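Local coordinates for RagA protein (Porphyromonas gingivalis, PDB 6SLN) that probably imports peptides across the outer membrane as a TonB-dependent receptor, a plugged beta-barrel of the SusC-like kind, at residues A309-G314 with G332-E337; F793-Y798 with T834-S839. All blocks are in the same frame, centred on the assembly; numbering follows the deposited sequence.

Interaction 1 (A309-G314 with G332-E337); sequences APTSQG and GYFDQE
Y333 turns one edge of its ring to S312, one of several cross-strand contacts in the beta hairpin formed by strands 309-322 and 325-337 in the barrel wall. With its CG anti to the backbone N (chi1 162°), the tyrosine leaves CB with its ring swinging toward the opposite strand. Y333 CD2 comes to 4.0 Å from S312 O, and Y333 CE2 to 3.6 Å from S312 OG, the serine oxygen sitting at the ring edge. Farther out, CZ stays beside that same oxygen, and the tip, Y333 OH, ends 3.8 Å from S312 OG, close but not bonded. D335 N lies over one ring face, toward the rim. Tyrosine suits this side of the wall, where a bound detergent lies near its side chain and the ring also meets Y349; the small S312 lets the ring edge come close to the strand.

The other side looks to the plug. There F334 carries a flat, apolar ring that Q313 approaches at the edge, and it also touches A116. T311 and Q336 run side by side, OG1 of T311 3.4 Å from Q336 CG; the extended glutamine leads away from strand 309-314, and its OE1 accepts a hydrogen bond from A116 N of the plug. Backbone bonds bind the antiparallel strands throughout. At S312, as at G314, the pairing is two-way: S312 N donates to D335 O and D335 N to S312 O, each 2.8 Å.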
ATOM      1  N   ALA A 309     -10.990  18.640  27.089  1.00 51.78           N
ATOM      2  CA  ALA A 309      -9.869  18.466  26.185  1.00 48.80           C
ATOM      3  C   ALA A 309      -9.220  19.812  25.902  1.00 46.22           C
ATOM      4  O   ALA A 309      -9.908  20.833  25.841  1.00 47.23           O
ATOM      5  CB  ALA A 309     -10.318  17.817  24.878  1.00 49.15           C
ATOM      6  N   PRO A 310      -7.902  19.851  25.748  1.00 42.49           N
ATOM      7  CA  PRO A 310      -7.226  21.126  25.490  1.00 40.76           C
ATOM      8  C   PRO A 310      -7.136  21.453  24.005  1.00 43.81           C
ATOM      9  O   PRO A 310      -7.104  20.576  23.137  1.00 43.52           O
ATOM     10  CB  PRO A 310      -5.839  20.893  26.100  1.00 35.14           C
ATOM     11  CG  PRO A 310      -5.618  19.412  25.929  1.00 34.38           C
ATOM     12  CD  PRO A 310      -6.960  18.736  25.958  1.00 34.20           C
ATOM     13  N   THR A 311      -7.118  22.756  23.719  1.00 36.30           N
ATOM     14  CA  THR A 311      -6.934  23.276  22.368  1.00 41.57           C
ATOM     15  C   THR A 311      -5.905  24.395  22.435  1.00 47.80           C
ATOM     16  O   THR A 311      -6.082  25.355  23.193  1.00 51.01           O
ATOM     17  CB  THR A 311      -8.249  23.801  21.775  1.00 47.81           C
ATOM     18  OG1 THR A 311      -9.193  22.727  21.645  1.00 54.95           O
ATOM     19  CG2 THR A 311      -8.003  24.450  20.407  1.00 39.87           C
ATOM     20  N   SER A 312      -4.837  24.281  21.642  1.00 45.03           N
ATOM     21  CA  SER A 312      -3.705  25.197  21.712  1.00 39.37           C
ATOM     22  C   SER A 312      -3.257  25.584  20.306  1.00 43.76           C
ATOM     23  O   SER A 312      -3.270  24.744  19.398  1.00 47.38           O
ATOM     24  CB  SER A 312      -2.545  24.541  22.454  1.00 45.38           C
ATOM     25  OG  SER A 312      -2.291  23.255  21.894  1.00 53.64           O
ATOM     26  N   GLN A 313      -2.847  26.847  20.125  1.00 40.44           N
ATOM     27  CA  GLN A 313      -2.383  27.286  18.815  1.00 45.47           C
ATOM     28  C   GLN A 313      -1.420  28.464  18.937  1.00 60.05           C
ATOM     29  O   GLN A 313      -1.615  29.367  19.761  1.00 63.67           O
ATOM     30  CB  GLN A 313      -3.561  27.646  17.889  1.00 50.67           C
ATOM     31  CG  GLN A 313      -4.248  29.000  18.136  1.00 61.71           C
ATOM     32  CD  GLN A 313      -5.528  29.174  17.306  1.00 74.03           C
ATOM     33  OE1 GLN A 313      -5.524  29.830  16.261  1.00 76.08           O
ATOM     34  NE2 GLN A 313      -6.627  28.579  17.773  1.00 79.51           N
ATOM     35  N   GLY A 314      -0.377  28.435  18.104  1.00 68.68           N
ATOM     36  CA  GLY A 314       0.585  29.507  17.998  1.00 71.78           C
ATOM     37  C   GLY A 314       0.688  30.005  16.564  1.00 71.91           C
ATOM     38  O   GLY A 314       0.023  29.503  15.658  1.00 78.86           O
ATOM     39  N   GLY A 332       2.651  28.454  11.760  1.00 45.71           N
ATOM     40  CA  GLY A 332       1.723  28.318  12.866  1.00 45.84           C
ATOM     41  C   GLY A 332       1.513  26.878  13.285  1.00 50.85           C
ATOM     42  O   GLY A 332       1.880  25.928  12.590  1.00 48.13           O
ATOM     43  N   TYR A 333       0.902  26.738  14.454  1.00 53.93           N
ATOM     44  CA  TYR A 333       0.604  25.446  15.043  1.00 53.68           C
ATOM     45  C   TYR A 333      -0.828  25.484  15.547  1.00 48.30           C
ATOM     46  O   TYR A 333      -1.337  26.542  15.934  1.00 43.56           O
ATOM     47  CB  TYR A 333       1.600  25.130  16.178  1.00 56.64           C
ATOM     48  CG  TYR A 333       1.183  24.059  17.159  1.00 58.18           C
ATOM     49  CD1 TYR A 333       1.391  22.711  16.880  1.00 57.80           C
ATOM     50  CD2 TYR A 333       0.606  24.401  18.385  1.00 61.87           C
ATOM     51  CE1 TYR A 333       1.019  21.719  17.788  1.00 64.32           C
ATOM     52  CE2 TYR A 333       0.233  23.424  19.301  1.00 67.89           C
ATOM     53  CZ  TYR A 333       0.443  22.077  19.002  1.00 72.07           C
ATOM     54  OH  TYR A 333       0.077  21.091  19.911  1.00 74.77           O
ATOM     55  N   PHE A 334      -1.492  24.332  15.505  1.00 41.35           N
ATOM     56  CA  PHE A 334      -2.859  24.252  15.998  1.00 42.75           C
ATOM     57  C   PHE A 334      -3.128  22.822  16.418  1.00 46.28           C
ATOM     58  O   PHE A 334      -2.838  21.892  15.663  1.00 47.28           O
ATOM     59  CB  PHE A 334      -3.861  24.705  14.934  1.00 37.58           C
ATOM     60  CG  PHE A 334      -5.301  24.566  15.343  1.00 42.54           C
ATOM     61  CD1 PHE A 334      -5.989  23.374  15.142  1.00 37.69           C
ATOM     62  CD2 PHE A 334      -5.985  25.642  15.898  1.00 46.97           C
ATOM     63  CE1 PHE A 334      -7.304  23.247  15.506  1.00 33.06           C
ATOM     64  CE2 PHE A 334      -7.318  25.523  16.266  1.00 44.58           C
ATOM     65  CZ  PHE A 334      -7.973  24.320  16.070  1.00 42.02           C
ATOM     66  N   ASP A 335      -3.667  22.652  17.622  1.00 45.26           N
ATOM     67  CA  ASP A 335      -4.088  21.340  18.086  1.00 48.47           C
ATOM     68  C   ASP A 335      -5.413  21.497  18.802  1.00 54.23           C
ATOM     69  O   ASP A 335      -5.514  22.284  19.745  1.00 67.79           O
ATOM     70  CB  ASP A 335      -3.049  20.707  19.003  1.00 51.73           C
ATOM     71  CG  ASP A 335      -3.325  19.246  19.258  1.00 54.79           C
ATOM     72  OD1 ASP A 335      -4.402  18.769  18.848  1.00 58.39           O
ATOM     73  OD2 ASP A 335      -2.464  18.569  19.860  1.00 58.32           O
ATOM     74  N   GLN A 336      -6.422  20.760  18.349  1.00 48.17           N
ATOM     75  CA  GLN A 336      -7.726  20.737  18.997  1.00 44.84           C
ATOM     76  C   GLN A 336      -8.033  19.299  19.372  1.00 43.49           C
ATOM     77  O   GLN A 336      -8.245  18.459  18.493  1.00 48.63           O
ATOM     78  CB  GLN A 336      -8.804  21.309  18.083  1.00 45.14           C
ATOM     79  CG  GLN A 336     -10.194  21.309  18.695  1.00 42.67           C
ATOM     80  CD  GLN A 336     -11.274  21.496  17.661  1.00 45.15           C
ATOM     81  OE1 GLN A 336     -11.005  21.916  16.536  1.00 58.13           O
ATOM     82  NE2 GLN A 336     -12.499  21.162  18.020  1.00 44.96           N
ATOM     83  N   GLU A 337      -8.052  19.015  20.669  1.00 38.74           N
ATOM     84  CA  GLU A 337      -8.312  17.664  21.145  1.00 36.19           C
ATOM     85  C   GLU A 337      -9.807  17.406  21.230  1.00 42.34           C
ATOM     86  O   GLU A 337     -10.589  18.297  21.588  1.00 41.00           O
ATOM     87  CB  GLU A 337      -7.663  17.437  22.512  1.00 34.88           C
ATOM     88  CG  GLU A 337      -6.207  17.001  22.446  1.00 47.88           C
ATOM     89  CD  GLU A 337      -5.962  15.987  21.324  1.00 62.78           C
ATOM     90  OE1 GLU A 337      -4.952  16.153  20.595  1.00 55.92           O
ATOM     91  OE2 GLU A 337      -6.776  15.030  21.172  1.00 69.86           O
TER

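Interaction 2 (F793-Y798 with T834-S839); sequences FYMAEY and TRIDKS
The Y794 ring has the backbone of T834 over one face: T834 N stands 4.1 Å above the ring plane, displaced toward the rim, while R835 N approaches obliquely. A chi1 of -172° carries the Y794 ring out opposite its own N and back over the neighbouring strand, with Y794 CD2 3.5 Å from T834 O. The F793 ring is met differently. K838 O lies at its edge, near the ring plane and beside CD2, and S839 O comes in at a slant. Beyond the two segments the phenyl ring packs on W870, I872 and L921, an apolar setting that suits phenylalanine.

On the side of the sheet that carries F793, M795, T834 and I836, the side chains pack against one another across the strand pair. M795 crosses I836 at about a right angle, its CG 4.1 Å from I836 CG1. E797 slides past I836 in the opposite direction; E797 CG rests 3.6 Å from T834 CG2 and its OE2 passes near I836 CD1, so the acid lends an aliphatic methylene to the packing. T834 turns its methyl to this contact and its OG1 to R835 O, a bond within its own segment.

Backbone bonds secure the pair. M795 and T834 bond in both directions, T834 N to M795 O at 2.9 Å. I836 N donates to F793 O, and F793 N makes a longer bond, 3.3 Å, to K838 O, beyond the inverse gamma turn centred on D837. Segments 793-796 and 834-836, on strands 792-802 and 833-836, pair antiparallel with their directions 131° apart, within a small antiparallel sheet in the long segment between barrel strands 752-764 and 844-853, consistent with a folded extracellular loop of a TonB-dependent receptor.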
ATOM      1  N   PHE A 793     -41.627  16.671   7.060  1.00 56.09           N
ATOM      2  CA  PHE A 793     -41.630  15.463   7.872  1.00 51.78           C
ATOM      3  C   PHE A 793     -42.891  14.644   7.605  1.00 51.51           C
ATOM      4  O   PHE A 793     -43.907  15.148   7.117  1.00 55.11           O
ATOM      5  CB  PHE A 793     -41.484  15.805   9.362  1.00 48.54           C
ATOM      6  CG  PHE A 793     -40.075  16.148   9.753  1.00 48.95           C
ATOM      7  CD1 PHE A 793     -39.134  15.138   9.962  1.00 45.21           C
ATOM      8  CD2 PHE A 793     -39.667  17.473   9.856  1.00 44.26           C
ATOM      9  CE1 PHE A 793     -37.840  15.435  10.297  1.00 39.26           C
ATOM     10  CE2 PHE A 793     -38.356  17.776  10.183  1.00 41.94           C
ATOM     11  CZ  PHE A 793     -37.448  16.751  10.408  1.00 39.45           C
ATOM     12  N   TYR A 794     -42.809  13.357   7.919  1.00 47.90           N
ATOM     13  CA  TYR A 794     -43.868  12.430   7.535  1.00 55.63           C
ATOM     14  C   TYR A 794     -43.950  11.357   8.608  1.00 58.91           C
ATOM     15  O   TYR A 794     -43.025  10.544   8.749  1.00 56.78           O
ATOM     16  CB  TYR A 794     -43.595  11.829   6.150  1.00 55.71           C
ATOM     17  CG  TYR A 794     -44.737  10.993   5.594  1.00 61.59           C
ATOM     18  CD1 TYR A 794     -44.785   9.612   5.806  1.00 57.28           C
ATOM     19  CD2 TYR A 794     -45.772  11.584   4.864  1.00 58.25           C
ATOM     20  CE1 TYR A 794     -45.821   8.847   5.303  1.00 56.01           C
ATOM     21  CE2 TYR A 794     -46.817  10.825   4.354  1.00 55.49           C
ATOM     22  CZ  TYR A 794     -46.836   9.455   4.579  1.00 59.83           C
ATOM     23  OH  TYR A 794     -47.872   8.686   4.086  1.00 62.70           O
ATOM     24  N   MET A 795     -45.050  11.360   9.360  1.00 54.99           N
ATOM     25  CA  MET A 795     -45.224  10.424  10.465  1.00 55.37           C
ATOM     26  C   MET A 795     -46.680  10.448  10.903  1.00 57.53           C
ATOM     27  O   MET A 795     -47.457  11.320  10.503  1.00 54.60           O
ATOM     28  CB  MET A 795     -44.315  10.762  11.648  1.00 53.82           C
ATOM     29  CG  MET A 795     -44.349  12.221  12.068  1.00 51.84           C
ATOM     30  SD  MET A 795     -42.877  12.652  13.012  1.00 53.04           S
ATOM     31  CE  MET A 795     -41.632  12.793  11.745  1.00 54.14           C
ATOM     32  N   ALA A 796     -47.040   9.461  11.720  1.00 54.43           N
ATOM     33  CA  ALA A 796     -48.322   9.512  12.400  1.00 56.59           C
ATOM     34  C   ALA A 796     -48.302  10.637  13.423  1.00 50.81           C
ATOM     35  O   ALA A 796     -47.240  11.047  13.901  1.00 51.81           O
ATOM     36  CB  ALA A 796     -48.631   8.181  13.079  1.00 60.02           C
ATOM     37  N   GLU A 797     -49.485  11.167  13.727  1.00 54.83           N
ATOM     38  CA  GLU A 797     -49.632  12.206  14.742  1.00 62.10           C
ATOM     39  C   GLU A 797     -50.002  11.534  16.058  1.00 65.40           C
ATOM     40  O   GLU A 797     -51.129  11.057  16.225  1.00 71.37           O
ATOM     41  CB  GLU A 797     -50.677  13.236  14.328  1.00 71.54           C
ATOM     42  CG  GLU A 797     -50.359  13.888  12.996  1.00 79.22           C
ATOM     43  CD  GLU A 797     -51.167  15.143  12.747  1.00 89.87           C
ATOM     44  OE1 GLU A 797     -52.158  15.386  13.477  1.00 97.87           O
ATOM     45  OE2 GLU A 797     -50.807  15.886  11.813  1.00 89.85           O
ATOM     46  N   TYR A 798     -49.035  11.483  16.974  1.00 69.34           N
ATOM     47  CA  TYR A 798     -49.225  10.885  18.288  1.00 61.00           C
ATOM     48  C   TYR A 798     -50.302  11.635  19.051  1.00 64.83           C
ATOM     49  O   TYR A 798     -50.270  12.865  19.127  1.00 69.30           O
ATOM     50  CB  TYR A 798     -47.902  10.921  19.061  1.00 47.25           C
ATOM     51  CG  TYR A 798     -47.976  10.227  20.394  1.00 50.75           C
ATOM     52  CD1 TYR A 798     -48.046   8.845  20.472  1.00 47.48           C
ATOM     53  CD2 TYR A 798     -47.997  10.956  21.581  1.00 50.45           C
ATOM     54  CE1 TYR A 798     -48.133   8.210  21.688  1.00 47.87           C
ATOM     55  CE2 TYR A 798     -48.072  10.329  22.797  1.00 48.51           C
ATOM     56  CZ  TYR A 798     -48.142   8.957  22.843  1.00 48.38           C
ATOM     57  OH  TYR A 798     -48.223   8.318  24.053  1.00 55.72           O
ATOM     58  N   THR A 834     -48.781  11.061   7.943  1.00 54.77           N
ATOM     59  CA  THR A 834     -49.300  12.222   7.244  1.00 50.66           C
ATOM     60  C   THR A 834     -48.149  13.183   6.985  1.00 56.73           C
ATOM     61  O   THR A 834     -47.126  13.151   7.673  1.00 58.53           O
ATOM     62  CB  THR A 834     -50.387  12.913   8.070  1.00 55.86           C
ATOM     63  OG1 THR A 834     -50.709  14.177   7.486  1.00 64.80           O
ATOM     64  CG2 THR A 834     -49.880  13.168   9.473  1.00 66.27           C
ATOM     65  N   ARG A 835     -48.298  14.034   5.974  1.00 63.16           N
ATOM     66  CA  ARG A 835     -47.320  15.098   5.826  1.00 60.67           C
ATOM     67  C   ARG A 835     -47.500  16.099   6.956  1.00 61.56           C
ATOM     68  O   ARG A 835     -48.622  16.463   7.318  1.00 56.37           O
ATOM     69  CB  ARG A 835     -47.433  15.796   4.471  1.00 55.86           C
ATOM     70  CG  ARG A 835     -46.090  16.400   4.033  1.00 46.77           C
ATOM     71  CD  ARG A 835     -46.181  17.665   3.178  1.00 52.90           C
ATOM     72  NE  ARG A 835     -46.906  18.755   3.828  1.00 63.17           N
ATOM     73  CZ  ARG A 835     -48.203  18.992   3.639  1.00 69.97           C
ATOM     74  NH1 ARG A 835     -48.803  20.004   4.261  1.00 73.16           N
ATOM     75  NH2 ARG A 835     -48.902  18.203   2.829  1.00 67.98           N
ATOM     76  N   ILE A 836     -46.384  16.528   7.526  1.00 60.85           N
ATOM     77  CA  ILE A 836     -46.371  17.442   8.661  1.00 59.46           C
ATOM     78  C   ILE A 836     -45.925  18.814   8.180  1.00 61.07           C
ATOM     79  O   ILE A 836     -44.978  18.928   7.395  1.00 63.43           O
ATOM     80  CB  ILE A 836     -45.453  16.900   9.775  1.00 57.88           C
ATOM     81  CG1 ILE A 836     -45.894  15.480  10.131  1.00 53.59           C
ATOM     82  CG2 ILE A 836     -45.411  17.830  10.966  1.00 63.73           C
ATOM     83  CD1 ILE A 836     -47.222  15.424  10.870  1.00 45.73           C
ATOM     84  N   ASP A 837     -46.608  19.859   8.647  1.00 61.95           N
ATOM     85  CA  ASP A 837     -46.243  21.216   8.252  1.00 58.80           C
ATOM     86  C   ASP A 837     -45.015  21.697   9.024  1.00 53.69           C
ATOM     87  O   ASP A 837     -45.042  22.758   9.659  1.00 51.50           O
ATOM     88  CB  ASP A 837     -47.419  22.170   8.461  1.00 61.00           C
ATOM     89  CG  ASP A 837     -47.322  23.417   7.595  1.00 72.65           C
ATOM     90  OD1 ASP A 837     -46.668  23.369   6.525  1.00 76.60           O
ATOM     91  OD2 ASP A 837     -47.908  24.451   7.997  1.00 79.19           O
ATOM     92  N   LYS A 838     -43.938  20.923   8.981  1.00 47.56           N
ATOM     93  CA  LYS A 838     -42.666  21.305   9.574  1.00 47.17           C
ATOM     94  C   LYS A 838     -41.596  20.917   8.574  1.00 48.68           C
ATOM     95  O   LYS A 838     -41.592  19.774   8.105  1.00 52.78           O
ATOM     96  CB  LYS A 838     -42.446  20.602  10.915  1.00 51.53           C
ATOM     97  CG  LYS A 838     -43.475  20.935  11.998  1.00 52.24           C
ATOM     98  CD  LYS A 838     -43.365  19.983  13.187  1.00 59.90           C
ATOM     99  CE  LYS A 838     -44.488  20.177  14.204  1.00 58.24           C
ATOM    100  NZ  LYS A 838     -45.095  18.859  14.606  1.00 55.16           N
ATOM    101  N   SER A 839     -40.718  21.859   8.214  1.00 53.06           N
ATOM    102  CA  SER A 839     -39.793  21.647   7.095  1.00 50.18           C
ATOM    103  C   SER A 839     -38.483  21.039   7.569  1.00 42.52           C
ATOM    104  O   SER A 839     -37.960  21.413   8.615  1.00 52.83           O
ATOM    105  CB  SER A 839     -39.495  22.950   6.337  1.00 52.69           C
ATOM    106  OG  SER A 839     -40.655  23.716   6.057  1.00 59.74           O
TER

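How the interactions relate
From the N terminus of the modelled chain, the plug region comes first and the barrel strands follow. Interaction 1 closes residues 315-331, almost all strand, into a hairpin; it ties two neighbouring staves of the wall together, next to the plug. Many barrel strands later, interaction 2 closes the longer span 799-833, bringing together two strands of a separate small sheet formed by the chain between two successive barrel strands. The two are in series, so neither loop encloses or crosses the other. The centres of interactions 1 and 2 are about 44 Å apart, on opposite sides of the chain's centre. Their nearest atoms remain about 26 Å apart. One builds the barrel itself, the other a structured excursion from it.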